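Local atomic coordinates of teichoic acid D-alanine hydrolase (Staphylococcus aureus, PDB entry 5ZH8), a protein that removes D-alanyl esters from wall and lipoteichoic acids, releasing D-alanine, and influences methicillin resistance, autolysis and cell wall structure. Residues A[86-91]-A[372-377]; A[340-345]-A[351-356]; A[355-360]-A[387-392]; A[363-366]-A[370-373]; A[377-380]-A[384-387]. One frame throughout, in Å; residues are numbered along the deposited sequence.

The contacts lie on and around the large antiparallel sheet and helix 371-382. Contact 1 has the widest span, joining residues between helix 74-85 and strand 90-96 to the helix; contacts 2, 4 and 5 follow in series towards the C-terminus, and the segments of contacts 1 and 3 alternate along the chain. Contacts 1, 4 and 5 use helix 371-382, and contacts 3 and 4 draw on strand 359-365. Contacts 1 and 4 have centres about 5 Å apart, those of contacts 1 and 3 about 20 Å. Glu372 ties the helix to the hairpin of contact 2 through Arg341 and Tyr354; the C-terminal segment joins through Asn390 to Asn340 and Gln385 to Asn356.

Contact 1 of 5, residues A[86-91]-A[372-377]; sequences SLFNGS and EVRIKH
Ser86 presents two oxygens to Arg374, whose guanidinium grips them end-on with one nitrogen each. Arg374 NH1 donates to Ser86 OG at 2.7 Å. Arg374 NH2 reaches Ser86 O at 3.1 Å, with an N-H...O angle of 168°, although the donor stands above the carbonyl plane. Both acceptors lie close to the guanidinium plane, and this two-point hold fixes the rotation of the group. Ser86 OG is also bonded to Tyr82 O, its strongest polar partner. Leu87 then leaves helix 74-85 with positive phi (64°) in a Schellman motif, its side chain leading away from Arg374. Phe88 faces the same arginine: its CB lies 3.6 Å from Arg374 NH1, and its CD1 sits over one guanidinium face, 3.7 Å from Arg374 NE. The two planes are inclined at 57°, which excludes a parallel stack. Arg374 is extended from CG to NE and thereby bridges the 8.9 Å between its own CA and that of Phe88. Beyond the pair, Phe88 rests on Leu363 and Leu365 of strand 359-365, while Arg374 touches Leu363 and Tyr82. The arginine therefore links helix 371-382 to the end of helix 74-85, just ahead of strand 90-96.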
# COMPACT_ATOMS: atom_id res chain seq x y z
N SER A 86 4.97 9.48 -15.93
CA SER A 86 4.67 9.14 -14.53
C SER A 86 5.28 7.79 -14.09
O SER A 86 5.04 7.34 -12.98
CB SER A 86 3.16 9.13 -14.30
OG SER A 86 2.54 8.19 -15.15
N LEU A 87 6.07 7.17 -14.97
CA LEU A 87 6.80 5.94 -14.65
C LEU A 87 5.88 4.76 -14.35
O LEU A 87 6.22 3.89 -13.58
CB LEU A 87 7.78 6.17 -13.49
CG LEU A 87 8.70 7.39 -13.62
CD1 LEU A 87 9.46 7.62 -12.32
CD2 LEU A 87 9.65 7.21 -14.79
N PHE A 88 4.72 4.76 -14.99
CA PHE A 88 3.72 3.70 -14.84
C PHE A 88 4.34 2.36 -15.20
O PHE A 88 4.98 2.23 -16.24
CB PHE A 88 2.54 4.00 -15.77
CG PHE A 88 1.46 2.96 -15.75
CD1 PHE A 88 0.71 2.73 -14.60
CD2 PHE A 88 1.15 2.25 -16.91
CE1 PHE A 88 -0.31 1.78 -14.61
CE2 PHE A 88 0.13 1.31 -16.91
CZ PHE A 88 -0.60 1.08 -15.76
N ASN A 89 4.18 1.37 -14.32
CA ASN A 89 4.61 0.00 -14.61
C ASN A 89 3.40 -0.93 -14.61
O ASN A 89 2.90 -1.31 -13.55
CB ASN A 89 5.66 -0.47 -13.61
CG ASN A 89 6.41 -1.70 -14.09
OD1 ASN A 89 7.54 -1.59 -14.56
ND2 ASN A 89 5.78 -2.87 -13.98
N GLY A 90 2.93 -1.27 -15.80
CA GLY A 90 1.76 -2.13 -15.96
C GLY A 90 1.19 -2.02 -17.36
O GLY A 90 1.94 -1.86 -18.32
N SER A 91 -0.14 -2.08 -17.48
CA SER A 91 -0.80 -2.11 -18.78
C SER A 91 -2.12 -1.36 -18.77
O SER A 91 -2.82 -1.32 -17.75
CB SER A 91 -1.07 -3.54 -19.22
OG SER A 91 -1.76 -3.58 -20.46
N GLU A 372 -5.39 4.79 -8.39
CA GLU A 372 -6.66 5.53 -8.46
C GLU A 372 -6.46 6.93 -9.00
O GLU A 372 -7.25 7.41 -9.80
CB GLU A 372 -7.32 5.61 -7.09
CG GLU A 372 -8.80 5.92 -7.16
CD GLU A 372 -9.67 4.68 -7.35
OE1 GLU A 372 -9.22 3.58 -7.01
OE2 GLU A 372 -10.83 4.81 -7.82
N VAL A 373 -5.39 7.58 -8.56
CA VAL A 373 -5.05 8.90 -9.05
C VAL A 373 -4.82 8.83 -10.55
O VAL A 373 -5.21 9.75 -11.28
CB VAL A 373 -3.80 9.47 -8.34
CG1 VAL A 373 -3.28 10.71 -9.06
CG2 VAL A 373 -4.12 9.83 -6.89
N ARG A 374 -4.22 7.74 -11.02
CA ARG A 374 -3.90 7.60 -12.44
C ARG A 374 -5.17 7.45 -13.27
O ARG A 374 -5.38 8.19 -14.23
CB ARG A 374 -2.99 6.40 -12.70
CG ARG A 374 -1.64 6.44 -11.99
CD ARG A 374 -0.91 5.12 -12.21
NE ARG A 374 0.49 5.14 -11.75
CZ ARG A 374 1.48 5.75 -12.38
NH1 ARG A 374 1.26 6.43 -13.49
NH2 ARG A 374 2.71 5.68 -11.89
N ILE A 375 -6.01 6.50 -12.89
CA ILE A 375 -7.22 6.20 -13.64
C ILE A 375 -8.21 7.38 -13.59
O ILE A 375 -8.95 7.60 -14.55
CB ILE A 375 -7.87 4.88 -13.17
CG1 ILE A 375 -8.80 4.31 -14.25
CG2 ILE A 375 -8.62 5.06 -11.86
CD1 ILE A 375 -9.25 2.89 -13.99
N LYS A 376 -8.21 8.14 -12.50
CA LYS A 376 -9.04 9.34 -12.39
C LYS A 376 -8.57 10.40 -13.37
O LYS A 376 -9.36 11.04 -14.04
CB LYS A 376 -9.01 9.93 -10.99
CG LYS A 376 -9.86 9.19 -9.98
CD LYS A 376 -9.61 9.72 -8.58
CE LYS A 376 -10.63 9.18 -7.58
NZ LYS A 376 -10.93 10.16 -6.48
N HIS A 377 -7.26 10.57 -13.43
CA HIS A 377 -6.68 11.58 -14.29
C HIS A 377 -7.02 11.27 -15.74
O HIS A 377 -7.28 12.17 -16.53
CB HIS A 377 -5.17 11.64 -14.09
CG HIS A 377 -4.49 12.66 -14.95
ND1 HIS A 377 -4.69 14.01 -14.80
CD2 HIS A 377 -3.62 12.52 -15.97
CE1 HIS A 377 -3.97 14.67 -15.69
NE2 HIS A 377 -3.30 13.78 -16.41

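Contact 2 of 5, residues A[340-345]-A[351-356]; sequences NRLNGG and FTVYYN
Residues 340-345 and 351-356 are the paired arms of the beta hairpin formed by strands 340-346 and 349-355, with local axes 4.5 Å apart and 177° between their directions. Three hydrogen-bonded pairs, Asn340 with Tyr355, Leu342 with Val353 and Gly344 with Phe351, set the register; each contributes two backbone bonds, such as Val353 N to Leu342 O at 2.8 Å.

On the face carrying these pairs, Asn340 CB sits over the Tyr355 ring, 3.5 Å from its centroid, in a CH-pi contact. The Asn340 amide is steeply inclined to that ring, and its ND2 donates to Tyr355 OH at 3.1 Å, with the hydroxyl close to the amide plane; Leu317 O is the stronger partner of ND2. Tyr355 CG stands between its backbone N and carbonyl carbon (chi1 75°), which folds the ring back across Asn340. Leu342 CD1 meets the ring edge at Tyr355 CE2, 3.8 Å away, and Leu342 lies beside Val353.

The other face is more polar. Thr352 OG1 donates to Asn343 OD1 over 2.7 Å, in the plane of the acceptor carbonyl. Arg341 CD packs 3.9 Å from Tyr354 CE1, while Arg341 NE and Tyr354 OH both turn to Glu372 of helix 371-382. A hairpin within an antiparallel sheet, covered by the C-terminal helix, belongs to the serine beta-lactamase and penicillin-binding protein fold.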
# COMPACT_ATOMS: atom_id res chain seq x y z
N ASN A 340 -18.98 3.75 -13.33
CA ASN A 340 -18.96 2.45 -12.67
C ASN A 340 -17.50 2.07 -12.44
O ASN A 340 -16.64 2.34 -13.27
CB ASN A 340 -19.64 1.37 -13.53
CG ASN A 340 -21.16 1.45 -13.48
OD1 ASN A 340 -21.74 2.45 -13.05
ND2 ASN A 340 -21.82 0.39 -13.94
N ARG A 341 -17.24 1.43 -11.30
CA ARG A 341 -15.88 1.17 -10.87
C ARG A 341 -15.67 -0.28 -10.44
O ARG A 341 -16.51 -0.85 -9.73
CB ARG A 341 -15.54 2.12 -9.73
CG ARG A 341 -14.26 1.79 -8.97
CD ARG A 341 -14.01 2.83 -7.89
NE ARG A 341 -12.70 2.67 -7.27
CZ ARG A 341 -12.43 1.84 -6.26
NH1 ARG A 341 -13.38 1.06 -5.76
NH2 ARG A 341 -11.21 1.78 -5.76
N LEU A 342 -14.56 -0.86 -10.88
CA LEU A 342 -14.03 -2.10 -10.30
C LEU A 342 -12.61 -1.84 -9.81
O LEU A 342 -11.90 -1.00 -10.36
CB LEU A 342 -14.01 -3.25 -11.31
CG LEU A 342 -15.35 -3.86 -11.70
CD1 LEU A 342 -16.02 -3.04 -12.77
CD2 LEU A 342 -15.18 -5.29 -12.19
N ASN A 343 -12.21 -2.57 -8.77
CA ASN A 343 -10.88 -2.44 -8.23
C ASN A 343 -10.50 -3.65 -7.37
O ASN A 343 -11.31 -4.15 -6.60
CB ASN A 343 -10.76 -1.16 -7.40
CG ASN A 343 -9.38 -0.99 -6.81
OD1 ASN A 343 -8.47 -0.46 -7.44
ND2 ASN A 343 -9.22 -1.42 -5.57
N GLY A 344 -9.26 -4.11 -7.53
CA GLY A 344 -8.70 -5.16 -6.68
C GLY A 344 -7.24 -4.89 -6.39
O GLY A 344 -6.47 -4.58 -7.29
N GLY A 345 -6.86 -5.00 -5.12
CA GLY A 345 -5.46 -4.84 -4.70
C GLY A 345 -4.98 -6.13 -4.07
O GLY A 345 -5.50 -6.54 -3.03
N PHE A 351 -5.59 -3.58 -9.86
CA PHE A 351 -6.37 -3.76 -11.08
C PHE A 351 -7.65 -2.94 -10.97
O PHE A 351 -8.53 -3.25 -10.17
CB PHE A 351 -6.67 -5.24 -11.28
CG PHE A 351 -7.05 -5.59 -12.68
CD1 PHE A 351 -8.35 -5.47 -13.11
CD2 PHE A 351 -6.09 -6.06 -13.57
CE1 PHE A 351 -8.70 -5.79 -14.41
CE2 PHE A 351 -6.43 -6.38 -14.87
CZ PHE A 351 -7.74 -6.25 -15.29
N THR A 352 -7.74 -1.88 -11.76
CA THR A 352 -8.79 -0.89 -11.59
C THR A 352 -9.49 -0.61 -12.92
O THR A 352 -8.86 -0.62 -13.97
CB THR A 352 -8.22 0.41 -10.99
OG1 THR A 352 -7.42 0.11 -9.83
CG2 THR A 352 -9.33 1.36 -10.59
N VAL A 353 -10.80 -0.38 -12.84
CA VAL A 353 -11.63 -0.18 -14.02
C VAL A 353 -12.57 0.97 -13.73
O VAL A 353 -13.30 0.94 -12.74
CB VAL A 353 -12.50 -1.41 -14.36
CG1 VAL A 353 -13.22 -1.21 -15.69
CG2 VAL A 353 -11.67 -2.69 -14.40
N TYR A 354 -12.54 1.99 -14.57
CA TYR A 354 -13.53 3.06 -14.56
C TYR A 354 -14.25 2.97 -15.88
O TYR A 354 -13.59 2.84 -16.92
CB TYR A 354 -12.86 4.42 -14.47
CG TYR A 354 -12.57 4.95 -13.08
CD1 TYR A 354 -12.38 4.11 -11.99
CD2 TYR A 354 -12.45 6.32 -12.89
CE1 TYR A 354 -12.10 4.63 -10.75
CE2 TYR A 354 -12.16 6.85 -11.65
CZ TYR A 354 -11.99 6.01 -10.59
OH TYR A 354 -11.71 6.58 -9.37
N TYR A 355 -15.58 3.02 -15.87
CA TYR A 355 -16.30 3.02 -17.13
C TYR A 355 -17.66 3.67 -17.10
O TYR A 355 -18.23 3.91 -16.03
CB TYR A 355 -16.42 1.60 -17.70
CG TYR A 355 -17.42 0.68 -17.03
CD1 TYR A 355 -18.75 0.66 -17.44
CD2 TYR A 355 -17.03 -0.19 -16.03
CE1 TYR A 355 -19.66 -0.19 -16.84
CE2 TYR A 355 -17.94 -1.05 -15.43
CZ TYR A 355 -19.25 -1.04 -15.84
OH TYR A 355 -20.16 -1.88 -15.25
N ASN A 356 -18.14 3.98 -18.30
CA ASN A 356 -19.50 4.45 -18.52
C ASN A 356 -19.99 3.90 -19.88
O ASN A 356 -19.47 2.88 -20.34
CB ASN A 356 -19.58 5.99 -18.42
CG ASN A 356 -18.75 6.71 -19.45
OD1 ASN A 356 -18.43 6.17 -20.51
ND2 ASN A 356 -18.42 7.96 -19.17

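Contact 3 of 5, residues A[355-360]-A[387-392]; sequences YNDKYV and KPYNTK
Tyr389 packs against Asn356 and Asp357 in a partly buried contact between the irregular C-terminal segment and the turn that joins strands 349-355 and 359-365. The evidence is chiefly a CH-pi contact: Asn356 CB lies 3.6 Å from the centroid of the Tyr389 ring and 9° off its normal, so it meets the face over its centre. With chi1 at -176° the Tyr389 ring swings away from its own backbone N and toward the turn. Asn390 OD1 approaches the opposite face, toward the rim. The turn itself is an Asx motif: Asn356 OD1 accepts from Lys358 N at 2.8 Å and from Tyr359 N at 2.9 Å, and Asn356 N bonds back to Tyr359 O at 2.9 Å. These bonds hold the link of the antiparallel hairpin that the ring covers. At the ring edge, Tyr389 OH points to Asp357 OD1, with the carboxylate nearly perpendicular to the ring (87°); the modelled separation is very short and the position of the hydroxyl is doubtful. Farther out, one water accepts weakly from both Lys358 NZ and Lys387 NZ. Gln303 of helix 292-303 flanks both Tyr389 and Asp357, and His318 meets the Tyr389 ring nearly at right angles.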
# COMPACT_ATOMS: atom_id res chain seq x y z
N TYR A 355 -15.58 3.02 -15.87
CA TYR A 355 -16.30 3.02 -17.13
C TYR A 355 -17.66 3.67 -17.10
O TYR A 355 -18.23 3.91 -16.03
CB TYR A 355 -16.42 1.60 -17.70
CG TYR A 355 -17.42 0.68 -17.03
CD1 TYR A 355 -18.75 0.66 -17.44
CD2 TYR A 355 -17.03 -0.19 -16.03
CE1 TYR A 355 -19.66 -0.19 -16.84
CE2 TYR A 355 -17.94 -1.05 -15.43
CZ TYR A 355 -19.25 -1.04 -15.84
OH TYR A 355 -20.16 -1.88 -15.25
N ASN A 356 -18.14 3.98 -18.30
CA ASN A 356 -19.50 4.45 -18.52
C ASN A 356 -19.99 3.90 -19.88
O ASN A 356 -19.47 2.88 -20.34
CB ASN A 356 -19.58 5.99 -18.42
CG ASN A 356 -18.75 6.71 -19.45
OD1 ASN A 356 -18.43 6.17 -20.51
ND2 ASN A 356 -18.42 7.96 -19.17
N ASP A 357 -20.97 4.53 -20.51
CA ASP A 357 -21.51 4.01 -21.77
C ASP A 357 -20.63 4.31 -22.99
O ASP A 357 -20.85 3.75 -24.05
CB ASP A 357 -22.93 4.51 -22.00
CG ASP A 357 -23.95 3.85 -21.07
OD1 ASP A 357 -23.57 3.00 -20.23
OD2 ASP A 357 -25.15 4.18 -21.18
N LYS A 358 -19.63 5.19 -22.84
CA LYS A 358 -18.71 5.50 -23.94
C LYS A 358 -17.34 4.85 -23.74
O LYS A 358 -16.83 4.18 -24.65
CB LYS A 358 -18.54 7.01 -24.09
CG LYS A 358 -17.89 7.41 -25.41
CD LYS A 358 -17.69 8.91 -25.52
CE LYS A 358 -16.97 9.31 -26.80
NZ LYS A 358 -16.56 10.74 -26.78
N TYR A 359 -16.75 5.05 -22.57
CA TYR A 359 -15.41 4.55 -22.30
C TYR A 359 -15.39 3.42 -21.28
O TYR A 359 -16.11 3.47 -20.28
CB TYR A 359 -14.51 5.68 -21.80
CG TYR A 359 -14.21 6.73 -22.83
CD1 TYR A 359 -13.33 6.49 -23.87
CD2 TYR A 359 -14.83 7.98 -22.77
CE1 TYR A 359 -13.06 7.45 -24.81
CE2 TYR A 359 -14.56 8.96 -23.71
CZ TYR A 359 -13.67 8.69 -24.73
OH TYR A 359 -13.39 9.65 -25.67
N VAL A 360 -14.56 2.41 -21.53
CA VAL A 360 -14.16 1.48 -20.49
C VAL A 360 -12.65 1.59 -20.36
O VAL A 360 -11.93 1.28 -21.30
CB VAL A 360 -14.55 0.01 -20.80
CG1 VAL A 360 -14.18 -0.89 -19.63
CG2 VAL A 360 -16.04 -0.09 -21.10
N LYS A 387 -19.07 13.51 -15.32
CA LYS A 387 -20.40 14.01 -15.62
C LYS A 387 -21.45 12.95 -15.26
O LYS A 387 -21.13 11.77 -15.21
CB LYS A 387 -20.49 14.39 -17.10
CG LYS A 387 -20.21 13.24 -18.05
CD LYS A 387 -19.95 13.72 -19.46
CE LYS A 387 -19.99 12.55 -20.44
NZ LYS A 387 -19.63 12.95 -21.83
N PRO A 388 -22.71 13.38 -15.04
CA PRO A 388 -23.74 12.46 -14.56
C PRO A 388 -23.84 11.20 -15.39
O PRO A 388 -23.82 11.26 -16.62
CB PRO A 388 -25.02 13.28 -14.69
CG PRO A 388 -24.57 14.69 -14.57
CD PRO A 388 -23.26 14.72 -15.27
N TYR A 389 -23.94 10.06 -14.71
CA TYR A 389 -24.04 8.76 -15.38
C TYR A 389 -25.18 7.93 -14.78
O TYR A 389 -26.09 7.54 -15.50
CB TYR A 389 -22.70 8.02 -15.28
CG TYR A 389 -22.68 6.70 -16.02
CD1 TYR A 389 -23.16 6.60 -17.33
CD2 TYR A 389 -22.18 5.54 -15.42
CE1 TYR A 389 -23.14 5.39 -18.01
CE2 TYR A 389 -22.16 4.33 -16.10
CZ TYR A 389 -22.64 4.27 -17.39
OH TYR A 389 -22.61 3.09 -18.07
N ASN A 390 -25.11 7.67 -13.48
CA ASN A 390 -26.17 6.98 -12.76
C ASN A 390 -26.83 7.97 -11.81
O ASN A 390 -26.19 8.90 -11.34
CB ASN A 390 -25.61 5.81 -11.95
CG ASN A 390 -24.90 4.78 -12.81
OD1 ASN A 390 -25.39 4.42 -13.88
ND2 ASN A 390 -23.74 4.32 -12.35
N THR A 391 -28.11 7.74 -11.52
CA THR A 391 -28.90 8.63 -10.68
C THR A 391 -29.35 7.91 -9.42
O THR A 391 -30.09 6.93 -9.50
CB THR A 391 -30.12 9.18 -11.43
OG1 THR A 391 -29.70 9.78 -12.65
CG2 THR A 391 -30.85 10.21 -10.59
N LYS A 392 -28.90 8.40 -8.28
CA LYS A 392 -29.24 7.84 -6.98
C LYS A 392 -30.75 7.88 -6.75
O LYS A 392 -31.37 8.91 -6.96
CB LYS A 392 -28.54 8.64 -5.88
CG LYS A 392 -28.66 8.06 -4.48
CD LYS A 392 -27.92 8.95 -3.48
CE LYS A 392 -27.80 8.28 -2.13
NZ LYS A 392 -27.13 9.18 -1.13
O HOH W 1 -17.89 12.56 -24.28

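Contact 4 of 5, residues A[363-366]-A[370-373]; sequences LALN and NNEV
Asn371, directly after the N-cap of helix 371-382, lies against Leu363 and Leu365 of strand 359-365, and it buries the most surface of the three. A chi1 of -155° carries its amide out from the helix start into the gap beside the strand. Asn371 ND2 donates to Leu363 O at 3.0 Å with an N-H...O angle of 150°. The oxygen lies near the amide plane of Asn371, but the nitrogen approaches from well above the carbonyl plane of Leu363. The same ND2 also bonds to Thr352 OG1 of strand 349-355, its strongest polar partner, so one amide nitrogen touches two neighbouring strands.

Carbons of the two leucines line the amide oxygen. Leu363 meets Asn371 obliquely, its CD2 and CG beside Asn371 OD1. Leu365 runs past the asparagine in the opposite direction; its CB is 3.7 Å from Asn371 OD1 and its CD2 4.1 Å from Asn371 CB. Phe88 packs against all three residues and continues this buried layer.

One residue earlier, Asn370 occupies the N-cap. Asn370 OD1 accepts from Val373 N at 3.2 Å, with an angle of 170° at hydrogen; the bond from Glu372 N is weak.

Successive asparagines thus divide the work. Asn370 caps the helix start, whereas Asn371 brings a polar group into a buried, leucine-lined site where its ND2 is satisfied by Leu363 O and Thr352 OG1. The chemistry therefore implies a directional tie between the helix start and the sheet, set within apolar packing.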
# COMPACT_ATOMS: atom_id res chain seq x y z
N LEU A 363 -6.95 -0.22 -16.06
CA LEU A 363 -5.57 0.13 -15.75
C LEU A 363 -5.00 -0.88 -14.76
O LEU A 363 -5.47 -0.98 -13.62
CB LEU A 363 -5.50 1.54 -15.18
CG LEU A 363 -4.13 2.23 -15.24
CD1 LEU A 363 -3.73 2.48 -16.69
CD2 LEU A 363 -4.12 3.53 -14.45
N ALA A 364 -3.99 -1.63 -15.20
CA ALA A 364 -3.38 -2.68 -14.40
C ALA A 364 -1.97 -2.29 -13.99
O ALA A 364 -1.14 -1.93 -14.82
CB ALA A 364 -3.37 -3.99 -15.18
N LEU A 365 -1.69 -2.38 -12.69
CA LEU A 365 -0.42 -1.96 -12.14
C LEU A 365 0.21 -3.11 -11.36
O LEU A 365 -0.39 -3.59 -10.40
CB LEU A 365 -0.68 -0.76 -11.23
CG LEU A 365 0.53 -0.05 -10.62
CD1 LEU A 365 1.33 0.67 -11.70
CD2 LEU A 365 0.04 0.91 -9.56
N ASN A 366 1.41 -3.53 -11.76
CA ASN A 366 2.11 -4.64 -11.08
C ASN A 366 3.30 -4.21 -10.20
O ASN A 366 3.98 -5.06 -9.63
CB ASN A 366 2.52 -5.73 -12.08
CG ASN A 366 3.54 -5.26 -13.09
OD1 ASN A 366 3.32 -4.26 -13.77
ND2 ASN A 366 4.63 -6.00 -13.23
N ASN A 370 -0.23 4.10 -6.21
CA ASN A 370 -1.54 4.73 -6.30
C ASN A 370 -2.09 4.63 -7.72
O ASN A 370 -1.77 5.45 -8.60
CB ASN A 370 -1.43 6.19 -5.86
CG ASN A 370 -2.77 6.82 -5.60
OD1 ASN A 370 -3.80 6.35 -6.09
ND2 ASN A 370 -2.77 7.90 -4.83
N ASN A 371 -2.94 3.64 -7.96
CA ASN A 371 -3.53 3.45 -9.27
C ASN A 371 -4.74 4.38 -9.48
O ASN A 371 -5.07 4.73 -10.61
CB ASN A 371 -3.93 1.98 -9.47
CG ASN A 371 -3.99 1.58 -10.93
OD1 ASN A 371 -3.11 1.94 -11.72
ND2 ASN A 371 -5.02 0.82 -11.29
N GLU A 372 -5.39 4.79 -8.39
CA GLU A 372 -6.66 5.53 -8.46
C GLU A 372 -6.46 6.93 -9.00
O GLU A 372 -7.25 7.41 -9.80
CB GLU A 372 -7.32 5.61 -7.09
CG GLU A 372 -8.80 5.92 -7.16
CD GLU A 372 -9.67 4.68 -7.35
OE1 GLU A 372 -9.22 3.58 -7.01
OE2 GLU A 372 -10.83 4.81 -7.82
N VAL A 373 -5.39 7.58 -8.56
CA VAL A 373 -5.05 8.90 -9.05
C VAL A 373 -4.82 8.83 -10.55
O VAL A 373 -5.21 9.75 -11.28
CB VAL A 373 -3.80 9.47 -8.34
CG1 VAL A 373 -3.28 10.71 -9.06
CG2 VAL A 373 -4.12 9.83 -6.89

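Contact 5 of 5, residues A[377-380]-A[384-387]; sequences HIYN and KQNK
Gln385 N donates to Tyr379 O at 2.9 Å, with an angle of 157° at hydrogen. This backbone bond draws the chain back onto the end of helix 371-382, whose turn at 377-380 is of the wider pi type. Lys384, between them in sequence, is the first residue to leave helical geometry and does so with positive phi (57°). Its CA makes a CA-H...O contact with Asn380 O at 3.1 Å. Farther on, Asn386 is the centre of an inverse gamma turn, marked by a weak bond from Lys387 N to Gln385 O.

The aromatic contact is a CH-pi interaction. Gln385 CB lies over one face of the Tyr379 ring, 3.6 Å from its centroid and 14° off the normal, displaced toward the rim. The Gln385 amide plane is almost perpendicular to the ring. Polar ends are held by outside partners: Gln385 OE1 accepts from Asn356 ND2, Gln385 NE2 bonds to Leu383 O, and Tyr379 OH bonds to Thr338 O.

Van der Waals packing joins the two asparagines. Asn380 OD1 approaches Asn386 CB at 3.6 Å, and the amides cross without stacking. Reversal through a positive-phi residue, with the following amide bonded back into the final turns, is typical of a helix C-terminus; here it ends the last helix of the chain and starts the C-terminal segment.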
# COMPACT_ATOMS: atom_id res chain seq x y z
N HIS A 377 -7.26 10.57 -13.43
CA HIS A 377 -6.68 11.58 -14.29
C HIS A 377 -7.02 11.27 -15.74
O HIS A 377 -7.28 12.17 -16.53
CB HIS A 377 -5.17 11.64 -14.09
CG HIS A 377 -4.49 12.66 -14.95
ND1 HIS A 377 -4.69 14.01 -14.80
CD2 HIS A 377 -3.62 12.52 -15.97
CE1 HIS A 377 -3.97 14.67 -15.69
NE2 HIS A 377 -3.30 13.78 -16.41
N ILE A 378 -7.03 9.99 -16.09
CA ILE A 378 -7.35 9.57 -17.45
C ILE A 378 -8.85 9.77 -17.74
O ILE A 378 -9.22 10.34 -18.76
CB ILE A 378 -6.95 8.11 -17.67
CG1 ILE A 378 -5.42 8.00 -17.70
CG2 ILE A 378 -7.55 7.55 -18.95
CD1 ILE A 378 -4.89 6.57 -17.74
N TYR A 379 -9.69 9.31 -16.83
CA TYR A 379 -11.14 9.33 -17.03
C TYR A 379 -11.74 10.74 -16.91
O TYR A 379 -12.53 11.17 -17.75
CB TYR A 379 -11.77 8.38 -16.02
CG TYR A 379 -13.26 8.16 -16.17
CD1 TYR A 379 -13.77 7.24 -17.07
CD2 TYR A 379 -14.16 8.85 -15.36
CE1 TYR A 379 -15.13 7.02 -17.18
CE2 TYR A 379 -15.52 8.65 -15.46
CZ TYR A 379 -16.01 7.73 -16.36
OH TYR A 379 -17.37 7.53 -16.45
N ASN A 380 -11.35 11.45 -15.86
CA ASN A 380 -11.91 12.77 -15.58
C ASN A 380 -11.16 13.87 -16.31
O ASN A 380 -11.79 14.70 -16.97
CB ASN A 380 -11.89 13.04 -14.07
CG ASN A 380 -12.74 12.06 -13.29
OD1 ASN A 380 -13.79 11.63 -13.76
ND2 ASN A 380 -12.29 11.70 -12.10
N LYS A 384 -12.34 13.55 -19.96
CA LYS A 384 -13.39 14.51 -19.59
C LYS A 384 -14.77 13.86 -19.37
O LYS A 384 -15.79 14.35 -19.87
CB LYS A 384 -13.47 15.65 -20.61
CG LYS A 384 -12.18 16.42 -20.72
CD LYS A 384 -12.27 17.51 -21.78
CE LYS A 384 -12.23 16.94 -23.19
NZ LYS A 384 -11.83 17.97 -24.21
N GLN A 385 -14.78 12.77 -18.61
CA GLN A 385 -16.01 12.01 -18.34
C GLN A 385 -16.58 12.27 -16.95
O GLN A 385 -17.43 11.52 -16.48
CB GLN A 385 -15.74 10.52 -18.51
CG GLN A 385 -15.31 10.14 -19.91
CD GLN A 385 -16.37 10.50 -20.93
OE1 GLN A 385 -17.43 9.89 -20.97
NE2 GLN A 385 -16.09 11.49 -21.76
N ASN A 386 -16.13 13.33 -16.30
CA ASN A 386 -16.67 13.68 -15.00
C ASN A 386 -18.03 14.34 -15.21
O ASN A 386 -18.15 15.55 -15.30
CB ASN A 386 -15.70 14.60 -14.25
CG ASN A 386 -16.14 14.86 -12.82
OD1 ASN A 386 -16.83 14.03 -12.21
ND2 ASN A 386 -15.76 16.01 -12.29
N LYS A 387 -19.07 13.51 -15.32
CA LYS A 387 -20.40 14.01 -15.62
C LYS A 387 -21.45 12.95 -15.26
O LYS A 387 -21.13 11.77 -15.21
CB LYS A 387 -20.49 14.39 -17.10
CG LYS A 387 -20.21 13.24 -18.05
CD LYS A 387 -19.95 13.72 -19.46
CE LYS A 387 -19.99 12.55 -20.44
NZ LYS A 387 -19.63 12.95 -21.83